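Local atomic coordinates of probable starch synthase 4, chloroplastic/amyloplastic (Arabidopsis thaliana, PDB entry 6GNE), a protein that is probably a plastid enzyme of the GT-B glycosyltransferase superfamily and binds adenosine-5'-diphosphate and glycan ligands. Residues R317-K322 with S346-H351; G323-R328 with Q353-G358; F341-S346 with L371-D376. One frame throughout, in Å; residues are numbered along the deposited sequence.

Contact 1 of 3, residues R317-K322 with S346-H351; sequences RLVPQK and SSPVPH. With ADP (adenosine-5'-diphosphate), chain F; AC1 (4,6-dideoxy-4-{[(1S,4R,5S,6S)-4,5,6-trihydroxy-3-(hydroxymethyl)cyclohex-2-en-1-yl]amino}-alpha-D-glucopyranose), chain C.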
loop_
_atom_site.group_PDB
_atom_site.type_symbol
_atom_site.label_atom_id
_atom_site.label_comp_id
_atom_site.label_asym_id
_atom_site.label_seq_id
_atom_site.Cartn_x
_atom_site.Cartn_y
_atom_site.Cartn_z
ATOM N N ARG A 317 -10.557 0.201 1.749
ATOM C CA ARG A 317 -10.841 -0.580 2.928
ATOM C C ARG A 317 -11.626 0.372 3.816
ATOM O O ARG A 317 -11.330 1.544 3.866
ATOM C CB ARG A 317 -9.547 -1.067 3.615
ATOM C CG ARG A 317 -8.739 -2.050 2.750
ATOM C CD ARG A 317 -7.317 -2.358 3.242
ATOM N NE ARG A 317 -6.600 -1.137 3.674
ATOM C CZ ARG A 317 -6.481 -0.713 4.936
ATOM N NH1 ARG A 317 -7.009 -1.426 5.923
ATOM N NH2 ARG A 317 -5.800 0.413 5.226
ATOM N N LEU A 318 -12.627 -0.150 4.504
ATOM C CA LEU A 318 -13.491 0.641 5.342
ATOM C C LEU A 318 -13.037 0.535 6.795
ATOM O O LEU A 318 -13.535 -0.279 7.564
ATOM C CB LEU A 318 -14.926 0.180 5.164
ATOM C CG LEU A 318 -15.555 0.388 3.777
ATOM C CD1 LEU A 318 -16.830 -0.429 3.693
ATOM C CD2 LEU A 318 -15.866 1.849 3.511
ATOM N N VAL A 319 -12.078 1.385 7.138
ATOM C CA VAL A 319 -11.487 1.472 8.488
ATOM C C VAL A 319 -11.391 2.950 8.867
ATOM O O VAL A 319 -11.354 3.797 7.995
ATOM C CB VAL A 319 -10.080 0.784 8.524
ATOM C CG1 VAL A 319 -10.202 -0.692 8.147
ATOM C CG2 VAL A 319 -9.068 1.453 7.572
ATOM N N PRO A 320 -11.329 3.276 10.167
ATOM C CA PRO A 320 -11.301 4.704 10.563
ATOM C C PRO A 320 -10.339 5.589 9.808
ATOM O O PRO A 320 -10.664 6.736 9.550
ATOM C CB PRO A 320 -10.916 4.648 12.025
ATOM C CG PRO A 320 -11.455 3.326 12.511
ATOM C CD PRO A 320 -11.525 2.391 11.334
ATOM N N GLN A 321 -9.170 5.062 9.434
ATOM C CA GLN A 321 -8.167 5.851 8.728
ATOM C C GLN A 321 -8.752 6.564 7.493
ATOM O O GLN A 321 -8.384 7.733 7.188
ATOM C CB GLN A 321 -7.006 4.963 8.317
ATOM C CG GLN A 321 -5.953 5.623 7.422
ATOM C CD GLN A 321 -4.980 4.644 6.816
ATOM O OE1 GLN A 321 -4.742 3.582 7.385
ATOM N NE2 GLN A 321 -4.416 4.995 5.640
ATOM N N LYS A 322 -9.653 5.871 6.806
ATOM C CA LYS A 322 -10.177 6.314 5.523
ATOM C C LYS A 322 -11.341 7.328 5.619
ATOM O O LYS A 322 -11.882 7.746 4.594
ATOM C CB LYS A 322 -10.617 5.084 4.726
ATOM C CG LYS A 322 -9.498 4.086 4.508
ATOM C CD LYS A 322 -8.382 4.645 3.612
ATOM C CE LYS A 322 -7.404 3.564 3.225
ATOM N NZ LYS A 322 -6.157 4.101 2.644
ATOM N N SER A 346 -14.633 -3.221 1.753
ATOM C CA SER A 346 -15.089 -3.940 2.936
ATOM C C SER A 346 -14.258 -3.630 4.153
ATOM O O SER A 346 -13.176 -3.096 4.045
ATOM C CB SER A 346 -15.222 -5.456 2.695
ATOM O OG SER A 346 -13.981 -5.986 2.372
ATOM N N SER A 347 -14.827 -3.950 5.308
ATOM C CA SER A 347 -14.276 -3.606 6.592
ATOM C C SER A 347 -13.947 -4.869 7.333
ATOM O O SER A 347 -14.787 -5.752 7.405
ATOM C CB SER A 347 -15.322 -2.864 7.432
ATOM O OG SER A 347 -14.752 -2.405 8.645
ATOM N N PRO A 348 -12.768 -4.920 7.971
ATOM C CA PRO A 348 -12.533 -5.964 8.963
ATOM C C PRO A 348 -13.252 -5.720 10.299
ATOM O O PRO A 348 -13.177 -6.594 11.170
ATOM C CB PRO A 348 -11.014 -5.884 9.184
ATOM C CG PRO A 348 -10.686 -4.434 8.993
ATOM C CD PRO A 348 -11.676 -3.918 7.964
ATOM N N VAL A 349 -13.898 -4.551 10.481
ATOM C CA VAL A 349 -14.517 -4.173 11.749
ATOM C C VAL A 349 -16.026 -4.384 11.657
ATOM O O VAL A 349 -16.684 -3.642 10.975
ATOM C CB VAL A 349 -14.204 -2.697 12.100
ATOM C CG1 VAL A 349 -14.711 -2.368 13.501
ATOM C CG2 VAL A 349 -12.716 -2.409 11.984
ATOM N N PRO A 350 -16.576 -5.376 12.349
ATOM C CA PRO A 350 -18.001 -5.705 12.164
ATOM C C PRO A 350 -19.031 -4.581 12.316
ATOM O O PRO A 350 -20.013 -4.579 11.583
ATOM C CB PRO A 350 -18.251 -6.788 13.223
ATOM C CG PRO A 350 -16.949 -7.484 13.328
ATOM C CD PRO A 350 -15.884 -6.418 13.133
ATOM N N HIS A 351 -18.852 -3.653 13.245
ATOM C CA HIS A 351 -19.835 -2.557 13.398
ATOM C C HIS A 351 -19.828 -1.625 12.183
ATOM O O HIS A 351 -20.844 -1.075 11.831
ATOM C CB HIS A 351 -19.712 -1.790 14.737
ATOM C CG HIS A 351 -18.649 -0.743 14.758
ATOM N ND1 HIS A 351 -18.855 0.553 14.315
ATOM C CD2 HIS A 351 -17.369 -0.785 15.215
ATOM C CE1 HIS A 351 -17.732 1.248 14.460
ATOM N NE2 HIS A 351 -16.814 0.460 15.001
HETATM P PB ADP F . -4.277 1.138 1.859
HETATM O O1B ADP F . -2.866 0.650 1.714
HETATM O O2B ADP F . -5.365 0.138 1.596
HETATM O O3B ADP F . -4.476 1.829 3.189
HETATM P PA ADP F . -3.666 2.443 -0.640
HETATM O O1A ADP F . -4.367 3.535 -1.396
HETATM O O2A ADP F . -2.199 2.680 -0.394
HETATM O O3A ADP F . -4.495 2.260 0.728
HETATM O "O5'" ADP F . -3.801 1.031 -1.393
HETATM C "C5'" ADP F . -5.069 0.458 -1.718
HETATM C "C4'" ADP F . -5.020 -0.578 -2.856
HETATM O "O4'" ADP F . -5.979 -1.617 -2.608
HETATM C "C3'" ADP F . -5.428 -0.013 -4.201
HETATM O "O3'" ADP F . -4.821 -0.789 -5.221
HETATM C "C2'" ADP F . -6.917 -0.237 -4.245
HETATM O "O2'" ADP F . -7.430 -0.282 -5.564
HETATM C "C1'" ADP F . -7.020 -1.579 -3.584
HETATM N N9 ADP F . -8.307 -1.810 -2.892
HETATM C C8 ADP F . -8.685 -1.332 -1.701
HETATM N N7 ADP F . -9.910 -1.799 -1.370
HETATM C C5 ADP F . -10.333 -2.597 -2.363
HETATM C C6 ADP F . -11.551 -3.413 -2.665
HETATM N N6 ADP F . -12.588 -3.441 -1.790
HETATM N N1 ADP F . -11.567 -4.104 -3.840
HETATM C C2 ADP F . -10.525 -4.041 -4.708
HETATM N N3 ADP F . -9.414 -3.319 -4.490
HETATM C C4 ADP F . -9.267 -2.593 -3.363
HETATM C C1 AC1 C . -0.981 -3.358 6.193
HETATM O O2 AC1 C . 1.062 -2.603 7.260
HETATM C C2 AC1 C . 0.232 -2.426 6.100
HETATM C C4A AC1 C . 0.056 3.567 1.820
HETATM C C3 AC1 C . -0.195 -0.964 5.896
HETATM O O3 AC1 C . 1.001 -0.191 5.761
HETATM C C4 AC1 C . -1.104 -0.852 4.668
HETATM N N4A AC1 C . -1.515 0.521 4.326
HETATM C C5 AC1 C . -2.300 -1.766 4.945
HETATM O O5 AC1 C . -1.849 -3.115 5.084
HETATM C C6 AC1 C . -3.318 -1.791 3.818
HETATM C C1B AC1 C . -0.588 1.597 3.946
HETATM C C2B AC1 C . -1.225 3.009 3.934
HETATM O O2B AC1 C . -2.539 3.051 4.524
HETATM C C3B AC1 C . -1.268 3.673 2.562
HETATM O O3B AC1 C . -1.469 5.065 2.789
HETATM O O4 AC1 C . -0.096 4.124 0.514
HETATM C C5B AC1 C . 0.547 2.151 1.765
HETATM C C7B AC1 C . 0.201 1.256 2.697
HETATM C C6B AC1 C . 1.504 1.734 0.673
HETATM O O6B AC1 C . 2.736 2.458 0.776
#
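Ser347 OG is engaged twice. It donates to Leu318 O at 2.7 Å, arriving nearly along the C=O axis, and it accepts from Val349 N at 3.0 Å. The second bond closes an ST turn just ahead of helix 350-362. OG can reach the Leu318 carbonyl because it stands anti to its own backbone N (chi1 -174°). One step back, Leu318 N donates to Ser346 O at 3.0 Å. This bond is straight at hydrogen (172°), but the donor sits well above the carbonyl plane. Val319 CG1 meets Pro348 CD at 3.6 Å, the two side chains crossing at about a right angle. The segments begin at the C-terminal ends of the neighbouring parallel strands 311-317 and 340-346, where the ligands bind in the Rossmann-like domain. Residues 317-322 also reach the ligands. Arg317 presents its edge to the ADP phosphate, NE bonding ADP O2B at 2.7 Å and NH2 bonding ADP O3B at 2.8 Å. AC1 C6 lies over one guanidinium face, toward the rim. Lys322 NZ grips ADP O3B as well, at 2.9 Å, and also pairs with Glu397. Gln321 NE2 donates to AC1 O2B at 2.9 Å.

Contact 2 of 3, residues G323-R328 with Q353-G358; sequences GVHLIR and QREFEG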
loop_
_atom_site.group_PDB
_atom_site.type_symbol
_atom_site.label_atom_id
_atom_site.label_comp_id
_atom_site.label_asym_id
_atom_site.label_seq_id
_atom_site.Cartn_x
_atom_site.Cartn_y
_atom_site.Cartn_z
ATOM N N GLY A 323 -11.701 7.723 6.841
ATOM C CA GLY A 323 -12.749 8.698 7.064
ATOM C C GLY A 323 -14.118 8.110 6.705
ATOM O O GLY A 323 -14.819 8.634 5.849
ATOM N N VAL A 324 -14.471 7.003 7.340
ATOM C CA VAL A 324 -15.695 6.293 6.982
ATOM C C VAL A 324 -16.990 7.071 7.225
ATOM O O VAL A 324 -17.972 6.839 6.502
ATOM C CB VAL A 324 -15.831 4.920 7.676
ATOM C CG1 VAL A 324 -14.948 3.911 6.928
ATOM C CG2 VAL A 324 -15.573 4.998 9.180
ATOM N N HIS A 325 -16.995 7.967 8.230
ATOM C CA HIS A 325 -18.159 8.819 8.474
ATOM C C HIS A 325 -18.355 9.785 7.299
ATOM O O HIS A 325 -19.503 10.028 6.907
ATOM C CB HIS A 325 -18.077 9.569 9.827
ATOM C CG HIS A 325 -18.134 8.659 11.017
ATOM N ND1 HIS A 325 -19.187 7.799 11.241
ATOM C CD2 HIS A 325 -17.256 8.457 12.039
ATOM C CE1 HIS A 325 -18.959 7.104 12.345
ATOM N NE2 HIS A 325 -17.794 7.487 12.849
ATOM N N LEU A 326 -17.246 10.309 6.767
ATOM C CA LEU A 326 -17.270 11.143 5.568
ATOM C C LEU A 326 -17.653 10.388 4.305
ATOM O O LEU A 326 -18.327 10.940 3.453
ATOM C CB LEU A 326 -15.926 11.866 5.356
ATOM C CG LEU A 326 -15.608 12.871 6.455
ATOM C CD1 LEU A 326 -14.206 13.406 6.250
ATOM C CD2 LEU A 326 -16.674 13.998 6.499
ATOM N N ILE A 327 -17.238 9.134 4.187
ATOM C CA ILE A 327 -17.649 8.304 3.073
ATOM C C ILE A 327 -19.160 8.066 3.137
ATOM O O ILE A 327 -19.859 8.236 2.138
ATOM C CB ILE A 327 -16.904 6.974 3.044
ATOM C CG1 ILE A 327 -15.424 7.239 2.714
ATOM C CG2 ILE A 327 -17.473 6.056 1.988
ATOM C CD1 ILE A 327 -14.489 6.068 2.930
ATOM N N ARG A 328 -19.653 7.674 4.310
ATOM C CA ARG A 328 -21.082 7.567 4.544
ATOM C C ARG A 328 -21.832 8.845 4.124
ATOM O O ARG A 328 -22.812 8.754 3.383
ATOM C CB ARG A 328 -21.354 7.285 5.997
ATOM C CG ARG A 328 -22.819 7.057 6.324
ATOM C CD ARG A 328 -23.112 7.148 7.795
ATOM N NE ARG A 328 -24.292 6.333 8.098
ATOM C CZ ARG A 328 -25.569 6.725 7.956
ATOM N NH1 ARG A 328 -26.558 5.884 8.280
ATOM N NH2 ARG A 328 -25.878 7.941 7.485
ATOM N N GLN A 353 -18.860 -2.815 9.088
ATOM C CA GLN A 353 -19.503 -3.661 8.075
ATOM C C GLN A 353 -21.036 -3.583 8.203
ATOM O O GLN A 353 -21.735 -3.395 7.219
ATOM C CB GLN A 353 -18.995 -5.114 8.152
ATOM C CG GLN A 353 -19.270 -5.985 6.915
ATOM C CD GLN A 353 -18.423 -5.661 5.677
ATOM O OE1 GLN A 353 -17.380 -4.988 5.725
ATOM N NE2 GLN A 353 -18.878 -6.158 4.546
ATOM N N ARG A 354 -21.534 -3.699 9.428
ATOM C CA ARG A 354 -22.972 -3.667 9.735
ATOM C C ARG A 354 -23.614 -2.308 9.307
ATOM O O ARG A 354 -24.703 -2.278 8.748
ATOM C CB ARG A 354 -23.134 -3.951 11.232
ATOM C CG ARG A 354 -24.486 -4.404 11.728
ATOM C CD ARG A 354 -24.378 -5.348 12.907
ATOM N NE ARG A 354 -23.665 -4.701 14.024
ATOM C CZ ARG A 354 -22.456 -5.029 14.507
ATOM N NH1 ARG A 354 -21.753 -6.086 14.068
ATOM N NH2 ARG A 354 -21.948 -4.310 15.517
ATOM N N GLU A 355 -22.910 -1.203 9.533
ATOM C CA GLU A 355 -23.393 0.148 9.204
ATOM C C GLU A 355 -23.546 0.322 7.687
ATOM O O GLU A 355 -24.557 0.856 7.215
ATOM C CB GLU A 355 -22.426 1.208 9.770
ATOM C CG GLU A 355 -22.876 2.677 9.770
ATOM C CD GLU A 355 -21.678 3.650 9.932
ATOM O OE1 GLU A 355 -21.693 4.786 9.373
ATOM O OE2 GLU A 355 -20.664 3.294 10.597
ATOM N N PHE A 356 -22.557 -0.146 6.929
ATOM C CA PHE A 356 -22.610 -0.080 5.472
ATOM C C PHE A 356 -23.589 -1.088 4.874
ATOM O O PHE A 356 -24.241 -0.790 3.882
ATOM C CB PHE A 356 -21.202 -0.185 4.854
ATOM C CG PHE A 356 -20.443 1.104 4.917
ATOM C CD1 PHE A 356 -19.773 1.484 6.083
ATOM C CD2 PHE A 356 -20.480 1.989 3.863
ATOM C CE1 PHE A 356 -19.127 2.690 6.182
ATOM C CE2 PHE A 356 -19.832 3.217 3.958
ATOM C CZ PHE A 356 -19.147 3.554 5.115
ATOM N N GLU A 357 -23.692 -2.264 5.487
ATOM C CA GLU A 357 -24.675 -3.270 5.090
ATOM C C GLU A 357 -26.103 -2.709 5.140
ATOM O O GLU A 357 -26.924 -3.054 4.293
ATOM C CB GLU A 357 -24.588 -4.534 5.969
ATOM C CG GLU A 357 -23.617 -5.581 5.415
ATOM C CD GLU A 357 -23.250 -6.709 6.387
ATOM O OE1 GLU A 357 -22.279 -7.431 6.064
ATOM O OE2 GLU A 357 -23.908 -6.883 7.450
ATOM N N GLY A 358 -26.377 -1.854 6.139
ATOM C CA GLY A 358 -27.673 -1.173 6.283
ATOM C C GLY A 358 -27.946 -0.173 5.174
ATOM O O GLY A 358 -29.038 -0.115 4.612
#
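The short helical segments 324-328 and 353-358 run side by side in the same direction. Their axes are 4° apart and approach to 11.8 Å. The nearest CA atoms are those of Arg328 and Phe356, 7.9 Å apart, so side chains rather than backbones bridge the gap. Phe356 supplies most of the apolar part. Its CG lies beside the backbone N, anti to the carbonyl carbon (chi1 -79°), which sends the ring across toward the first helix. The ring tip enters between Val324, Ile327 and the start of Arg328. Phe356 CE1 lies 4.3 Å from Val324 CB. On the other side of the tip, Phe356 CE2 lies 4.2 Å from Ile327 CG2, and these two side chains cross at about a right angle. Val324 O sits at the ring edge, 3.8 Å from Phe356 CZ. That oxygen already accepts the helix bond from Arg328 N.

Beside this apolar patch, Glu355 and Arg328 form a salt bridge, with Glu355 OE1 3.3 Å from Arg328 NE. OE1 comes in at the edge of the guanidinium, and the two flat groups are nearly coplanar. Both chains are extended and cross at about a right angle. His325 ND1 is 4.3 Å from the same Glu355 OE1. The two groups are not in contact there, but the carboxylate would tend to favour a protonated imidazole.

Toward the sheet, Phe356 rests on Leu343 of strand 340-346, and Ile327 on Cys314 and Thr316 of strand 311-317. Two parallel helices lying side by side on one face of a parallel sheet, each linking successive strands, are the layered alpha/beta arrangement of a Rossmann-like domain, here the one in the glycosyl transferases group 1 region of a GT-B protein.

Contact 3 of 3, residues F341-S346 with L371-D376; sequences FVLLGS and LLLKYD. With ADP (adenosine-5'-diphosphate), chain F.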
loop_
_atom_site.group_PDB
_atom_site.type_symbol
_atom_site.label_atom_id
_atom_site.label_comp_id
_atom_site.label_asym_id
_atom_site.label_seq_id
_atom_site.Cartn_x
_atom_site.Cartn_y
_atom_site.Cartn_z
ATOM N N PHE A 341 -23.423 7.219 -7.144
ATOM C CA PHE A 341 -22.344 6.791 -6.262
ATOM C C PHE A 341 -22.163 5.252 -6.285
ATOM O O PHE A 341 -23.120 4.498 -6.060
ATOM C CB PHE A 341 -22.653 7.242 -4.840
ATOM C CG PHE A 341 -21.463 7.269 -3.938
ATOM C CD1 PHE A 341 -20.942 6.109 -3.395
ATOM C CD2 PHE A 341 -20.845 8.459 -3.659
ATOM C CE1 PHE A 341 -19.827 6.131 -2.585
ATOM C CE2 PHE A 341 -19.710 8.502 -2.845
ATOM C CZ PHE A 341 -19.196 7.340 -2.316
ATOM N N VAL A 342 -20.928 4.813 -6.504
ATOM C CA VAL A 342 -20.548 3.414 -6.456
ATOM C C VAL A 342 -19.445 3.223 -5.427
ATOM O O VAL A 342 -18.376 3.789 -5.582
ATOM C CB VAL A 342 -20.019 2.915 -7.814
ATOM C CG1 VAL A 342 -19.592 1.472 -7.716
ATOM C CG2 VAL A 342 -21.137 2.964 -8.832
ATOM N N LEU A 343 -19.717 2.421 -4.401
ATOM C CA LEU A 343 -18.737 2.095 -3.381
ATOM C C LEU A 343 -18.302 0.650 -3.579
ATOM O O LEU A 343 -19.136 -0.261 -3.705
ATOM C CB LEU A 343 -19.294 2.260 -1.967
ATOM C CG LEU A 343 -18.417 1.839 -0.788
ATOM C CD1 LEU A 343 -17.130 2.657 -0.742
ATOM C CD2 LEU A 343 -19.141 2.041 0.511
ATOM N N LEU A 344 -16.992 0.450 -3.590
ATOM C CA LEU A 344 -16.410 -0.873 -3.491
ATOM C C LEU A 344 -15.491 -0.873 -2.280
ATOM O O LEU A 344 -14.479 -0.206 -2.275
ATOM C CB LEU A 344 -15.633 -1.194 -4.760
ATOM C CG LEU A 344 -14.889 -2.519 -4.799
ATOM C CD1 LEU A 344 -15.863 -3.647 -4.564
ATOM C CD2 LEU A 344 -14.221 -2.634 -6.169
ATOM N N GLY A 345 -15.866 -1.597 -1.239
ATOM C CA GLY A 345 -15.022 -1.662 -0.051
ATOM C C GLY A 345 -15.528 -2.675 0.939
ATOM O O GLY A 345 -16.719 -2.969 0.959
ATOM N N SER A 346 -14.633 -3.221 1.753
ATOM C CA SER A 346 -15.089 -3.940 2.936
ATOM C C SER A 346 -14.258 -3.630 4.153
ATOM O O SER A 346 -13.176 -3.096 4.045
ATOM C CB SER A 346 -15.222 -5.456 2.695
ATOM O OG SER A 346 -13.981 -5.986 2.372
ATOM N N LEU A 371 -23.682 -0.188 -3.544
ATOM C CA LEU A 371 -22.602 -0.483 -2.601
ATOM C C LEU A 371 -22.203 -1.923 -2.796
ATOM O O LEU A 371 -23.051 -2.803 -2.771
ATOM C CB LEU A 371 -23.080 -0.281 -1.159
ATOM C CG LEU A 371 -22.958 1.139 -0.627
ATOM C CD1 LEU A 371 -23.780 2.101 -1.446
ATOM C CD2 LEU A 371 -23.404 1.205 0.820
ATOM N N LEU A 372 -20.910 -2.151 -2.986
ATOM C CA LEU A 372 -20.383 -3.491 -3.254
ATOM C C LEU A 372 -19.417 -3.844 -2.111
ATOM O O LEU A 372 -18.245 -3.486 -2.122
ATOM C CB LEU A 372 -19.711 -3.495 -4.621
ATOM C CG LEU A 372 -20.721 -3.232 -5.749
ATOM C CD1 LEU A 372 -20.009 -2.693 -6.993
ATOM C CD2 LEU A 372 -21.559 -4.469 -6.069
ATOM N N LEU A 373 -19.966 -4.477 -1.083
ATOM C CA LEU A 373 -19.247 -4.683 0.164
ATOM C C LEU A 373 -18.383 -5.927 0.103
ATOM O O LEU A 373 -18.747 -6.969 0.626
ATOM C CB LEU A 373 -20.217 -4.712 1.342
ATOM C CG LEU A 373 -21.058 -3.423 1.472
ATOM C CD1 LEU A 373 -21.900 -3.478 2.755
ATOM C CD2 LEU A 373 -20.224 -2.152 1.400
ATOM N N LYS A 374 -17.254 -5.799 -0.581
ATOM C CA LYS A 374 -16.345 -6.906 -0.848
ATOM C C LYS A 374 -15.023 -6.407 -1.464
ATOM O O LYS A 374 -14.948 -5.288 -1.932
ATOM C CB LYS A 374 -16.989 -7.922 -1.812
ATOM C CG LYS A 374 -17.294 -7.340 -3.196
ATOM C CD LYS A 374 -18.140 -8.261 -4.051
ATOM C CE LYS A 374 -18.108 -7.780 -5.486
ATOM N NZ LYS A 374 -18.930 -8.654 -6.340
ATOM N N TYR A 375 -13.997 -7.258 -1.426
ATOM C CA TYR A 375 -12.743 -7.059 -2.151
ATOM C C TYR A 375 -12.969 -7.621 -3.548
ATOM O O TYR A 375 -13.369 -8.747 -3.650
ATOM C CB TYR A 375 -11.555 -7.785 -1.462
ATOM C CG TYR A 375 -10.270 -7.413 -2.125
ATOM C CD1 TYR A 375 -9.631 -6.206 -1.802
ATOM C CD2 TYR A 375 -9.731 -8.199 -3.171
ATOM C CE1 TYR A 375 -8.474 -5.792 -2.457
ATOM C CE2 TYR A 375 -8.591 -7.785 -3.844
ATOM C CZ TYR A 375 -7.962 -6.577 -3.472
ATOM O OH TYR A 375 -6.817 -6.154 -4.126
ATOM N N ASP A 376 -12.771 -6.840 -4.606
ATOM C CA ASP A 376 -12.881 -7.358 -5.979
ATOM C C ASP A 376 -11.974 -6.577 -6.940
ATOM O O ASP A 376 -12.228 -5.411 -7.264
ATOM C CB ASP A 376 -14.338 -7.300 -6.448
ATOM C CG ASP A 376 -14.577 -7.997 -7.783
ATOM O OD1 ASP A 376 -13.719 -7.977 -8.678
ATOM O OD2 ASP A 376 -15.679 -8.537 -7.969
HETATM P PB ADP F . -4.277 1.138 1.859
HETATM O O1B ADP F . -2.866 0.650 1.714
HETATM O O2B ADP F . -5.365 0.138 1.596
HETATM O O3B ADP F . -4.476 1.829 3.189
HETATM P PA ADP F . -3.666 2.443 -0.640
HETATM O O1A ADP F . -4.367 3.535 -1.396
HETATM O O2A ADP F . -2.199 2.680 -0.394
HETATM O O3A ADP F . -4.495 2.260 0.728
HETATM O "O5'" ADP F . -3.801 1.031 -1.393
HETATM C "C5'" ADP F . -5.069 0.458 -1.718
HETATM C "C4'" ADP F . -5.020 -0.578 -2.856
HETATM O "O4'" ADP F . -5.979 -1.617 -2.608
HETATM C "C3'" ADP F . -5.428 -0.013 -4.201
HETATM O "O3'" ADP F . -4.821 -0.789 -5.221
HETATM C "C2'" ADP F . -6.917 -0.237 -4.245
HETATM O "O2'" ADP F . -7.430 -0.282 -5.564
HETATM C "C1'" ADP F . -7.020 -1.579 -3.584
HETATM N N9 ADP F . -8.307 -1.810 -2.892
HETATM C C8 ADP F . -8.685 -1.332 -1.701
HETATM N N7 ADP F . -9.910 -1.799 -1.370
HETATM C C5 ADP F . -10.333 -2.597 -2.363
HETATM C C6 ADP F . -11.551 -3.413 -2.665
HETATM N N6 ADP F . -12.588 -3.441 -1.790
HETATM N N1 ADP F . -11.567 -4.104 -3.840
HETATM C C2 ADP F . -10.525 -4.041 -4.708
HETATM N N3 ADP F . -9.414 -3.319 -4.490
HETATM C C4 ADP F . -9.267 -2.593 -3.363
#
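Leu372 N donates to Leu343 O at 2.7 Å, and Gly345 N donates to Leu372 O at 3.2 Å. Leu372 thus bonds through both its N and its O to alternate residues of strand 340-346, as parallel strands do. Next the chain makes an inverse gamma turn centred on Leu373. The turn brings Leu373 CA to Gly345 O in a CA-H...O contact of 3.2 Å.

Past the turn, the backbone reads the edge of the adenine of ADP. ADP N6 donates to Lys374 O at 3.0 Å, and Asp376 N donates to ADP N1 at 3.1 Å. Tyr375, between these two, lays one ring face over the base, with ADP C2 about 3.5 Å above the ring plane and offset toward its rim. Leu344 CG comes from the opposite side, 3.8 Å from ADP N1, so the base lies between leucine and tyrosine. Leu344 is placed there with CG anti to its backbone N (chi1 177°). Asp376 OD1 caps helix 377-386 by accepting from Leu379 N.

Apolar packing lies on both faces of the strand pair. Leu343 CB and Leu371 CG meet at 4.1 Å on the face lined by helix 350-362. Leu344 CD1 and Leu372 CB meet on the other face, next to helix 377-386. The strands belong to a beta-alpha-beta unit, 340-346, 350-362 and 369-372, at one edge of the parallel sheet. Leu344 near the end of one strand and the loop after the other help form the adenine site, as is usual in Rossmann-like nucleotide-binding domains.

Overall arrangement
All three contacts lie in one Rossmann-like domain, within the glycosyl transferases group 1 range. Their segments alternate along the chain: the first of each come in the order contact 1, 2, 3, and the second follow in the same order. The centres of contacts 1 and 2 are about 8 Å apart. Those of contacts 2 and 3 are about 11 Å apart, and those of contacts 1 and 3 about 12 Å. Contacts 1 and 2 share helix 350-362, where Gln353 OE1 probably accepts from Ser347 N. Contacts 1 and 3 share Ser346, and both touch ADP, one at its phosphates and one at its adenine. Contact 2 joins two helices, 324-336 and 350-362, that pack on one face of the sheet, with Phe356 on Leu343.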